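Side-chain contacts in beta-N-acetylhexosaminidase (PDB 4YYF), which probably hydrolyses terminal non-reducing N-acetyl-D-hexosamine residues from N-acetyl-beta-D-hexosaminides, as a member of glycoside hydrolase family 3: residues A[75-78]-A[79-83]; A[281-284]-A[285-289]; A[306-309]-A[310-314]; A[336-340]-A[341-345]. The protein carries 1 engineered substitution. All coordinates share one frame; numbering follows the deposited sequence.

Interaction 1. Residues A[75-78]-A[79-83]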
loop_
_atom_site.group_PDB
_atom_site.type_symbol
_atom_site.label_atom_id
_atom_site.label_comp_id
_atom_site.label_asym_id
_atom_site.label_seq_id
_atom_site.Cartn_x
_atom_site.Cartn_y
_atom_site.Cartn_z
ATOM N N SER A 75 -1.399 11.269 9.228
ATOM C CA SER A 75 -1.774 12.548 9.830
ATOM C C SER A 75 -1.923 12.435 11.355
ATOM O O SER A 75 -1.816 13.423 12.068
ATOM C CB SER A 75 -3.073 13.071 9.215
ATOM O OG SER A 75 -4.088 12.099 9.332
ATOM N N TRP A 76 -2.156 11.219 11.838
ATOM C CA TRP A 76 -2.336 10.946 13.267
ATOM C C TRP A 76 -0.987 10.778 13.985
ATOM O O TRP A 76 -0.942 10.535 15.186
ATOM C CB TRP A 76 -3.160 9.658 13.433
ATOM C CG TRP A 76 -2.490 8.503 12.766
ATOM C CD1 TRP A 76 -1.551 7.677 13.308
ATOM C CD2 TRP A 76 -2.678 8.064 11.412
ATOM N NE1 TRP A 76 -1.141 6.752 12.377
ATOM C CE2 TRP A 76 -1.819 6.967 11.208
ATOM C CE3 TRP A 76 -3.489 8.495 10.357
ATOM C CZ2 TRP A 76 -1.748 6.289 9.986
ATOM C CZ3 TRP A 76 -3.419 7.821 9.146
ATOM C CH2 TRP A 76 -2.556 6.732 8.970
ATOM N N THR A 77 0.113 10.877 13.248
ATOM C CA THR A 77 1.430 10.601 13.824
ATOM C C THR A 77 2.175 11.866 14.260
ATOM O O THR A 77 2.277 12.840 13.514
ATOM C CB THR A 77 2.326 9.823 12.825
ATOM O OG1 THR A 77 1.615 8.680 12.332
ATOM C CG2 THR A 77 3.616 9.368 13.486
ATOM N N ASP A 78 2.692 11.829 15.484
ATOM C CA ASP A 78 3.674 12.782 15.991
ATOM C C ASP A 78 4.980 12.605 15.192
ATOM O O ASP A 78 5.682 11.616 15.379
ATOM C CB ASP A 78 3.897 12.423 17.460
ATOM C CG ASP A 78 4.863 13.342 18.170
ATOM O OD1 ASP A 78 5.914 13.700 17.591
ATOM O OD2 ASP A 78 4.576 13.680 19.342
ATOM N N LEU A 79 5.322 13.557 14.317
ATOM C CA LEU A 79 6.474 13.384 13.412
ATOM C C LEU A 79 7.856 13.592 14.045
ATOM O O LEU A 79 8.882 13.367 13.396
ATOM C CB LEU A 79 6.345 14.301 12.194
ATOM C CG LEU A 79 5.122 14.077 11.307
ATOM C CD1 LEU A 79 5.156 14.998 10.090
ATOM C CD2 LEU A 79 5.072 12.631 10.878
ATOM N N SER A 80 7.901 14.006 15.303
ATOM C CA SER A 80 9.198 14.223 15.942
ATOM C C SER A 80 10.031 12.942 15.960
ATOM O O SER A 80 11.256 13.005 15.978
ATOM C CB SER A 80 9.039 14.798 17.351
ATOM O OG SER A 80 8.332 13.891 18.160
HETATM N N MSE A 81 9.381 11.779 15.936
HETATM C CA MSE A 81 10.120 10.511 15.918
HETATM C C MSE A 81 11.012 10.359 14.679
HETATM O O MSE A 81 11.956 9.564 14.680
HETATM C CB MSE A 81 9.163 9.317 16.020
HETATM C CG MSE A 81 8.164 9.219 14.854
HETATM SE SE MSE A 81 6.963 7.668 15.041
HETATM C CE MSE A 81 8.299 6.296 14.864
ATOM N N LEU A 82 10.720 11.110 13.619
ATOM C CA LEU A 82 11.524 11.021 12.393
ATOM C C LEU A 82 12.801 11.843 12.454
ATOM O O LEU A 82 13.720 11.631 11.651
ATOM C CB LEU A 82 10.722 11.484 11.175
ATOM C CG LEU A 82 9.393 10.792 10.973
ATOM C CD1 LEU A 82 8.679 11.403 9.779
ATOM C CD2 LEU A 82 9.629 9.300 10.783
ATOM N N THR A 83 12.856 12.803 13.373
ATOM C CA THR A 83 14.020 13.680 13.458
ATOM C C THR A 83 14.775 13.592 14.778
ATOM O O THR A 83 15.842 14.198 14.912
ATOM C CB THR A 83 13.663 15.169 13.195
ATOM O OG1 THR A 83 12.694 15.610 14.152
ATOM C CG2 THR A 83 13.104 15.354 11.791
#
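Asp78 reaches forward to Ser80, two residues on, and holds it on a single carboxylate oxygen. Its CG stands anti to the backbone N (chi1 -178°), which swings OD1 along the chain until it lies 3.0 Å from Ser80 N, an N-H that meets it nearly along the C-O axis. Ser80 returns its hydroxyl to the same oxygen: OG donates to OD1 at 2.5 Å, a very short separation whose exact value deserves caution. The backbone bond from residue i+2 to the aspartate side chain defines an Asx turn. It lies in the loop between strand 70-73 and helix 86-93 of the TIM-barrel domain, just where residues 79-82 take up helical backbone angles.

Another face of the turn is apolar. Thr77 and the selenomethionine Met81 meet with their side chains at about a right angle, CG2 of Thr77 lying 4.1 Å from SE of Met81. The Met81 chain starts with CG between its backbone N and carbonyl carbon (chi1 62°) and passes Asp78 O, with CG 3.5 Å from that oxygen, before bending at its end. Leu79 lays CG and CD2 along Thr77 O, CD2 coming within 3.8 Å of it. Thr77 OG1 is engaged by Val53 O and Gly74 N, while Met81 continues onto Leu87 and onto Ala56 and Ala59 of helix 56-66.

Interaction 2. Residues A[281-284]-A[285-289]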
loop_
_atom_site.group_PDB
_atom_site.type_symbol
_atom_site.label_atom_id
_atom_site.label_comp_id
_atom_site.label_asym_id
_atom_site.label_seq_id
_atom_site.Cartn_x
_atom_site.Cartn_y
_atom_site.Cartn_z
ATOM N N PRO A 281 1.796 -8.360 -17.819
ATOM C CA PRO A 281 2.411 -9.595 -17.329
ATOM C C PRO A 281 1.984 -9.869 -15.890
ATOM O O PRO A 281 1.820 -8.920 -15.121
ATOM C CB PRO A 281 3.911 -9.286 -17.390
ATOM C CG PRO A 281 3.991 -7.779 -17.414
ATOM C CD PRO A 281 2.793 -7.342 -18.180
ATOM N N GLY A 282 1.799 -11.144 -15.541
ATOM C CA GLY A 282 1.399 -11.520 -14.195
ATOM C C GLY A 282 2.367 -10.955 -13.168
ATOM O O GLY A 282 3.586 -11.070 -13.326
ATOM N N PHE A 283 1.827 -10.349 -12.115
ATOM C CA PHE A 283 2.639 -9.620 -11.145
ATOM C C PHE A 283 3.006 -10.505 -9.965
ATOM O O PHE A 283 2.129 -11.083 -9.320
ATOM C CB PHE A 283 1.871 -8.381 -10.660
ATOM C CG PHE A 283 2.620 -7.547 -9.654
ATOM C CD1 PHE A 283 3.818 -6.926 -9.998
ATOM C CD2 PHE A 283 2.115 -7.362 -8.374
ATOM C CE1 PHE A 283 4.506 -6.142 -9.076
ATOM C CE2 PHE A 283 2.795 -6.583 -7.441
ATOM C CZ PHE A 283 3.989 -5.968 -7.795
ATOM N N GLY A 284 4.303 -10.599 -9.676
ATOM C CA GLY A 284 4.787 -11.461 -8.613
ATOM C C GLY A 284 5.295 -10.704 -7.395
ATOM O O GLY A 284 5.769 -11.314 -6.444
ATOM N N GLY A 285 5.186 -9.380 -7.413
ATOM C CA GLY A 285 5.661 -8.580 -6.303
ATOM C C GLY A 285 4.657 -8.384 -5.181
ATOM O O GLY A 285 3.624 -9.064 -5.098
ATOM N N LEU A 286 4.978 -7.435 -4.309
ATOM C CA LEU A 286 4.251 -7.218 -3.076
ATOM C C LEU A 286 2.931 -6.495 -3.314
ATOM O O LEU A 286 2.869 -5.499 -4.043
ATOM C CB LEU A 286 5.116 -6.390 -2.125
ATOM C CG LEU A 286 4.705 -6.351 -0.658
ATOM C CD1 LEU A 286 4.819 -7.755 -0.080
ATOM C CD2 LEU A 286 5.584 -5.362 0.117
ATOM N N VAL A 287 1.868 -6.998 -2.696
ATOM C CA VAL A 287 0.546 -6.397 -2.851
ATOM C C VAL A 287 -0.024 -6.004 -1.487
ATOM O O VAL A 287 -0.214 -6.866 -0.622
ATOM C CB VAL A 287 -0.427 -7.353 -3.580
ATOM C CG1 VAL A 287 -1.780 -6.691 -3.743
ATOM C CG2 VAL A 287 0.120 -7.733 -4.962
ATOM N N TYR A 288 -0.282 -4.704 -1.299
ATOM C CA TYR A 288 -0.886 -4.189 -0.071
ATOM C C TYR A 288 -2.393 -4.056 -0.228
ATOM O O TYR A 288 -2.894 -3.957 -1.350
ATOM C CB TYR A 288 -0.365 -2.773 0.228
ATOM C CG TYR A 288 1.041 -2.666 0.772
ATOM C CD1 TYR A 288 1.269 -2.645 2.139
ATOM C CD2 TYR A 288 2.133 -2.525 -0.081
ATOM C CE1 TYR A 288 2.562 -2.515 2.656
ATOM C CE2 TYR A 288 3.444 -2.395 0.429
ATOM C CZ TYR A 288 3.635 -2.398 1.799
ATOM O OH TYR A 288 4.901 -2.272 2.338
ATOM N N THR A 289 -3.115 -4.014 0.899
ATOM C CA THR A 289 -4.486 -3.520 0.881
ATOM C C THR A 289 -4.481 -2.052 1.264
ATOM O O THR A 289 -3.549 -1.565 1.902
ATOM C CB THR A 289 -5.386 -4.216 1.916
ATOM O OG1 THR A 289 -4.949 -3.828 3.228
ATOM C CG2 THR A 289 -5.338 -5.725 1.766
#
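Phe283 lays its ring against the backbone of Gly285, two residues further along a chain that doubles back over it. From CB the side chain runs with CG anti to the backbone N (chi1 -180°), which places the ring under Gly285. The nitrogen of Gly285 sits 3.5 Å above the ring plane, over its centre, so CG, CD1, CD2 and CE1 all lie at similar distances beneath it; CE1 of Phe283 is 3.7 Å from Gly285 N. CD2 and CE2 differ in also meeting Val287, whose CG2 is 3.8 Å from Phe283 CE2. That same CE2 comes within 3.4 Å of Gly285 C. Leu286 O lies 3.6 Å from Phe283 CE2 and, like Val287 CG2, stands at the ring edge, near its plane. At the tip, Phe283 CZ is 3.4 Å from Gly285 CA. This CA makes a CH-pi contact over the face of the ring.

Leu273 of helix 267-275 and Val247 of strand 246-249 also touch the Phe283 side chain, and the turn is packed into the barrel just ahead of strand 287-289. Arg274 bonds the carbonyls of Phe283 and Gly285, and Arg354 that of Gly284. Across the turn itself the ring contributes dispersion, a CH-pi contact and probably a mild attraction between its electropositive edge and Leu286 O.

Interaction 3. Residues A[306-309]-A[310-314]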
loop_
_atom_site.group_PDB
_atom_site.type_symbol
_atom_site.label_atom_id
_atom_site.label_comp_id
_atom_site.label_asym_id
_atom_site.label_seq_id
_atom_site.Cartn_x
_atom_site.Cartn_y
_atom_site.Cartn_z
ATOM N N ASP A 306 -11.355 -9.811 11.146
ATOM C CA ASP A 306 -12.040 -10.491 10.053
ATOM C C ASP A 306 -11.598 -9.940 8.693
ATOM O O ASP A 306 -11.397 -10.701 7.749
ATOM C CB ASP A 306 -13.563 -10.379 10.239
ATOM C CG ASP A 306 -14.353 -11.100 9.146
ATOM O OD1 ASP A 306 -13.811 -12.019 8.481
ATOM O OD2 ASP A 306 -15.535 -10.746 8.959
ATOM N N ALA A 307 -11.423 -8.621 8.603
ATOM C CA ALA A 307 -11.014 -7.974 7.354
ATOM C C ALA A 307 -9.604 -8.378 6.953
ATOM O O ALA A 307 -9.323 -8.625 5.769
ATOM C CB ALA A 307 -11.097 -6.459 7.488
ATOM N N VAL A 308 -8.712 -8.431 7.937
ATOM C CA VAL A 308 -7.331 -8.856 7.680
ATOM C C VAL A 308 -7.300 -10.302 7.208
ATOM O O VAL A 308 -6.639 -10.635 6.218
ATOM C CB VAL A 308 -6.457 -8.672 8.930
ATOM C CG1 VAL A 308 -5.106 -9.379 8.761
ATOM C CG2 VAL A 308 -6.267 -7.183 9.199
ATOM N N LEU A 309 -8.038 -11.161 7.901
ATOM C CA LEU A 309 -8.159 -12.558 7.485
ATOM C C LEU A 309 -8.666 -12.687 6.042
ATOM O O LEU A 309 -8.082 -13.411 5.230
ATOM C CB LEU A 309 -9.091 -13.316 8.436
ATOM C CG LEU A 309 -9.370 -14.770 8.039
ATOM C CD1 LEU A 309 -8.064 -15.499 7.753
ATOM C CD2 LEU A 309 -10.178 -15.524 9.104
ATOM N N ARG A 310 -9.758 -11.998 5.728
ATOM C CA ARG A 310 -10.312 -12.046 4.380
ATOM C C ARG A 310 -9.322 -11.550 3.323
ATOM O O ARG A 310 -9.235 -12.118 2.233
ATOM C CB ARG A 310 -11.622 -11.255 4.310
ATOM C CG ARG A 310 -12.807 -11.990 4.935
ATOM C CD ARG A 310 -13.959 -11.054 5.230
ATOM N NE ARG A 310 -15.100 -11.788 5.784
ATOM C CZ ARG A 310 -15.996 -12.438 5.045
ATOM N NH1 ARG A 310 -15.891 -12.429 3.723
ATOM N NH2 ARG A 310 -16.997 -13.093 5.625
ATOM N N ALA A 311 -8.573 -10.500 3.646
ATOM C CA ALA A 311 -7.588 -9.975 2.706
ATOM C C ALA A 311 -6.495 -11.001 2.416
ATOM O O ALA A 311 -6.174 -11.252 1.260
ATOM C CB ALA A 311 -6.979 -8.666 3.212
ATOM N N LEU A 312 -5.927 -11.592 3.463
ATOM C CA LEU A 312 -4.854 -12.572 3.295
ATOM C C LEU A 312 -5.363 -13.839 2.632
ATOM O O LEU A 312 -4.618 -14.486 1.882
ATOM C CB LEU A 312 -4.181 -12.900 4.641
ATOM C CG LEU A 312 -3.581 -11.691 5.354
ATOM C CD1 LEU A 312 -2.972 -12.101 6.709
ATOM C CD2 LEU A 312 -2.548 -10.989 4.463
ATOM N N GLN A 313 -6.622 -14.199 2.896
ATOM C CA GLN A 313 -7.255 -15.328 2.202
ATOM C C GLN A 313 -7.391 -15.026 0.718
ATOM O O GLN A 313 -7.198 -15.902 -0.129
ATOM C CB GLN A 313 -8.670 -15.597 2.731
ATOM C CG GLN A 313 -8.778 -16.285 4.066
ATOM C CD GLN A 313 -10.230 -16.392 4.515
ATOM O OE1 GLN A 313 -11.026 -15.469 4.308
ATOM N NE2 GLN A 313 -10.586 -17.524 5.112
ATOM N N ALA A 314 -7.754 -13.787 0.406
ATOM C CA ALA A 314 -8.033 -13.412 -0.977
ATOM C C ALA A 314 -6.745 -13.326 -1.797
ATOM O O ALA A 314 -6.744 -13.585 -2.993
ATOM C CB ALA A 314 -8.803 -12.105 -1.031
#
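Arg310 turns back one helical turn to Asp306 and binds it twice, through backbone and side chain. Its N donates to Asp306 O at 2.9 Å, and its NE forms a salt bridge with Asp306 OD1 at 3.0 Å, with a weak second bond to OD2 at 3.4 Å. Asp306 CG stands anti to its own backbone N (chi1 -179°), which carries the carboxylate across the extended arginine chain near NE. The bond is not ideal: NE approaches OD1 from the syn side but 32° out of the carboxylate plane, and the carboxylate and guanidinium planes are 66° apart.

The carbonyls that follow are each taken four residues on: Ala307 O by Ala311 N, Val308 O by Leu312 N, and Leu309 O by Gln313 N at 2.9 Å. Gln313 then uses its amide NE2 on Glu342 O, while its aliphatic part packs on Leu309, CG lying 3.8 Å from Leu309 CD1. Val308 and Leu312 run side by side in the same direction, CG1 of one 4.0 Å from CD1 of the other, facing Val330 and Leu334 of helix 327-340.

Such an order, acid nearer the N-terminus, would probably also suit the helix dipole. Continuous i to i+4 bonding with an i,i+4 salt bridge is a familiar feature of alpha-helices, here helix 304-314, the main helix between strands 287-289 and 319-321, as in the beta-alpha-beta crossovers of a TIM barrel.

Interaction 4. Residues A[336-340]-A[341-345]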
loop_
_atom_site.group_PDB
_atom_site.type_symbol
_atom_site.label_atom_id
_atom_site.label_comp_id
_atom_site.label_asym_id
_atom_site.label_seq_id
_atom_site.Cartn_x
_atom_site.Cartn_y
_atom_site.Cartn_z
ATOM N N GLN A 336 -5.742 -18.896 14.517
ATOM C CA GLN A 336 -6.924 -19.756 14.490
ATOM C C GLN A 336 -7.303 -20.143 13.059
ATOM O O GLN A 336 -7.718 -21.276 12.801
ATOM C CB GLN A 336 -8.103 -19.072 15.188
ATOM C CG GLN A 336 -7.895 -18.826 16.673
ATOM C CD GLN A 336 -8.891 -17.823 17.236
ATOM O OE1 GLN A 336 -9.907 -17.521 16.605
ATOM N NE2 GLN A 336 -8.596 -17.291 18.424
ATOM N N ALA A 337 -7.158 -19.202 12.131
ATOM C CA ALA A 337 -7.484 -19.475 10.735
ATOM C C ALA A 337 -6.537 -20.522 10.147
ATOM O O ALA A 337 -6.949 -21.352 9.331
ATOM C CB ALA A 337 -7.438 -18.215 9.923
ATOM N N LEU A 338 -5.273 -20.466 10.561
ATOM C CA LEU A 338 -4.282 -21.450 10.150
ATOM C C LEU A 338 -4.724 -22.817 10.622
ATOM O O LEU A 338 -4.727 -23.783 9.853
ATOM C CB LEU A 338 -2.906 -21.115 10.741
ATOM C CG LEU A 338 -2.080 -20.082 9.983
ATOM C CD1 LEU A 338 -0.703 -19.905 10.610
ATOM C CD2 LEU A 338 -1.956 -20.494 8.515
ATOM N N ALA A 339 -5.118 -22.890 11.891
ATOM C CA ALA A 339 -5.546 -24.150 12.493
ATOM C C ALA A 339 -6.821 -24.670 11.840
ATOM O O ALA A 339 -6.988 -25.869 11.663
ATOM C CB ALA A 339 -5.749 -23.979 13.991
ATOM N N SER A 340 -7.728 -23.770 11.472
ATOM C CA SER A 340 -9.008 -24.213 10.914
ATOM C C SER A 340 -8.914 -24.451 9.405
ATOM O O SER A 340 -9.809 -25.058 8.811
ATOM C CB SER A 340 -10.096 -23.181 11.189
ATOM O OG SER A 340 -9.867 -22.024 10.403
ATOM N N GLY A 341 -7.840 -23.958 8.791
ATOM C CA GLY A 341 -7.659 -24.064 7.353
ATOM C C GLY A 341 -8.384 -22.984 6.582
ATOM O O GLY A 341 -8.546 -23.073 5.359
ATOM N N GLU A 342 -8.829 -21.958 7.301
ATOM C CA GLU A 342 -9.411 -20.794 6.657
ATOM C C GLU A 342 -8.307 -20.069 5.924
ATOM O O GLU A 342 -8.550 -19.363 4.943
ATOM C CB GLU A 342 -10.003 -19.855 7.700
ATOM C CG GLU A 342 -11.303 -20.318 8.297
ATOM C CD GLU A 342 -11.694 -19.441 9.462
ATOM O OE1 GLU A 342 -11.129 -19.630 10.561
ATOM O OE2 GLU A 342 -12.536 -18.542 9.259
ATOM N N LEU A 343 -7.092 -20.216 6.442
ATOM C CA LEU A 343 -5.924 -19.561 5.866
ATOM C C LEU A 343 -4.876 -20.631 5.607
ATOM O O LEU A 343 -4.472 -21.333 6.525
ATOM C CB LEU A 343 -5.369 -18.508 6.831
ATOM C CG LEU A 343 -4.128 -17.744 6.354
ATOM C CD1 LEU A 343 -4.436 -17.042 5.049
ATOM C CD2 LEU A 343 -3.658 -16.739 7.398
ATOM N N ASN A 344 -4.450 -20.774 4.359
ATOM C CA ASN A 344 -3.510 -21.830 4.021
ATOM C C ASN A 344 -2.082 -21.441 4.393
ATOM O O ASN A 344 -1.690 -20.289 4.215
ATOM C CB ASN A 344 -3.582 -22.132 2.526
ATOM C CG ASN A 344 -2.812 -23.380 2.149
ATOM O OD1 ASN A 344 -1.617 -23.320 1.844
ATOM N ND2 ASN A 344 -3.495 -24.526 2.166
ATOM N N GLN A 345 -1.297 -22.402 4.877
ATOM C CA GLN A 345 0.109 -22.140 5.200
ATOM C C GLN A 345 0.880 -21.571 3.998
ATOM O O GLN A 345 1.765 -20.729 4.153
ATOM C CB GLN A 345 0.784 -23.418 5.714
ATOM C CG GLN A 345 2.199 -23.198 6.253
ATOM C CD GLN A 345 2.260 -22.149 7.359
ATOM O OE1 GLN A 345 1.476 -22.183 8.311
ATOM N NE2 GLN A 345 3.191 -21.201 7.230
HETATM O O HOH W 1 -4.436 -23.902 7.301
#
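Two flat groups, the Glu342 carboxylate and the Gln345 amide, meet Ser340 and Leu338 across the end of helix 327-340. Ser340 OG donates to the anti lone pair of Glu342 OE1 at 2.7 Å, on the side away from OE2, and OE2 is held by a salt bridge from Arg333 NH2. The same hydroxyl accepts Glu342 N at 3.3 Å; its place between backbone N and carbonyl carbon (chi1 70°) lets it reach both groups. The Leu338 methyls come to the oxygen end of the Gln345 amide, both to one side of its plane, CD2 3.8 Å from OE1; Gln345 NE2 is bound by Asp349 OD1.

The backbone ends the helix in a Schellman motif. Gly341 takes a positive phi (83°), and Ala337 O receives Glu342 N in a weak 6→1 bond at 2.8 Å, while Gly341 N makes the weak 5→2 bond to Leu338 O. Leu343 N adds a straighter bond to Ala337 O at 3.1 Å, although it arrives 66° out of the carbonyl plane. A water donates to Leu338 O and Leu343 O, joining the helix end to the loop. Apolar contacts continue past the motif: Ala337 CB lies 3.7 Å from Leu343 CB, and Leu338 CD2 lies 4.1 Å from Leu343 CG.

Asn344, at the N-cap position, caps Gly346 N and opens helix 345-357. Leu343 and Leu338 both touch Val348 of that helix, Leu338 also meets Leu45 of helix 41-46, and Leu309 of helix 304-314 packs against Ala337, Glu342 and Leu343.

In the fold
Interactions 2, 3 and 4 form a connected series along one part of the barrel, while interaction 1 stands apart, about 29 Å between centres from both interaction 2 and interaction 3 and about 36 Å from interaction 4. Interactions 2 and 3, with centres about 16 Å apart, touch where Thr289 CG2 meets Ala311 CB at 3.7 Å, strand against helix. Interactions 3 and 4, about 11 Å between centres, are joined by a probable hydrogen bond from Gln313 NE2 to Glu342 O at 2.7 Å. A sodium ion bound at Ala347 and Ser351 lies nearby, with the side chains of Leu312, Leu343 and Val287 about 6, 7 and 9 Å from it; neither of its two named residues belongs to these contacts.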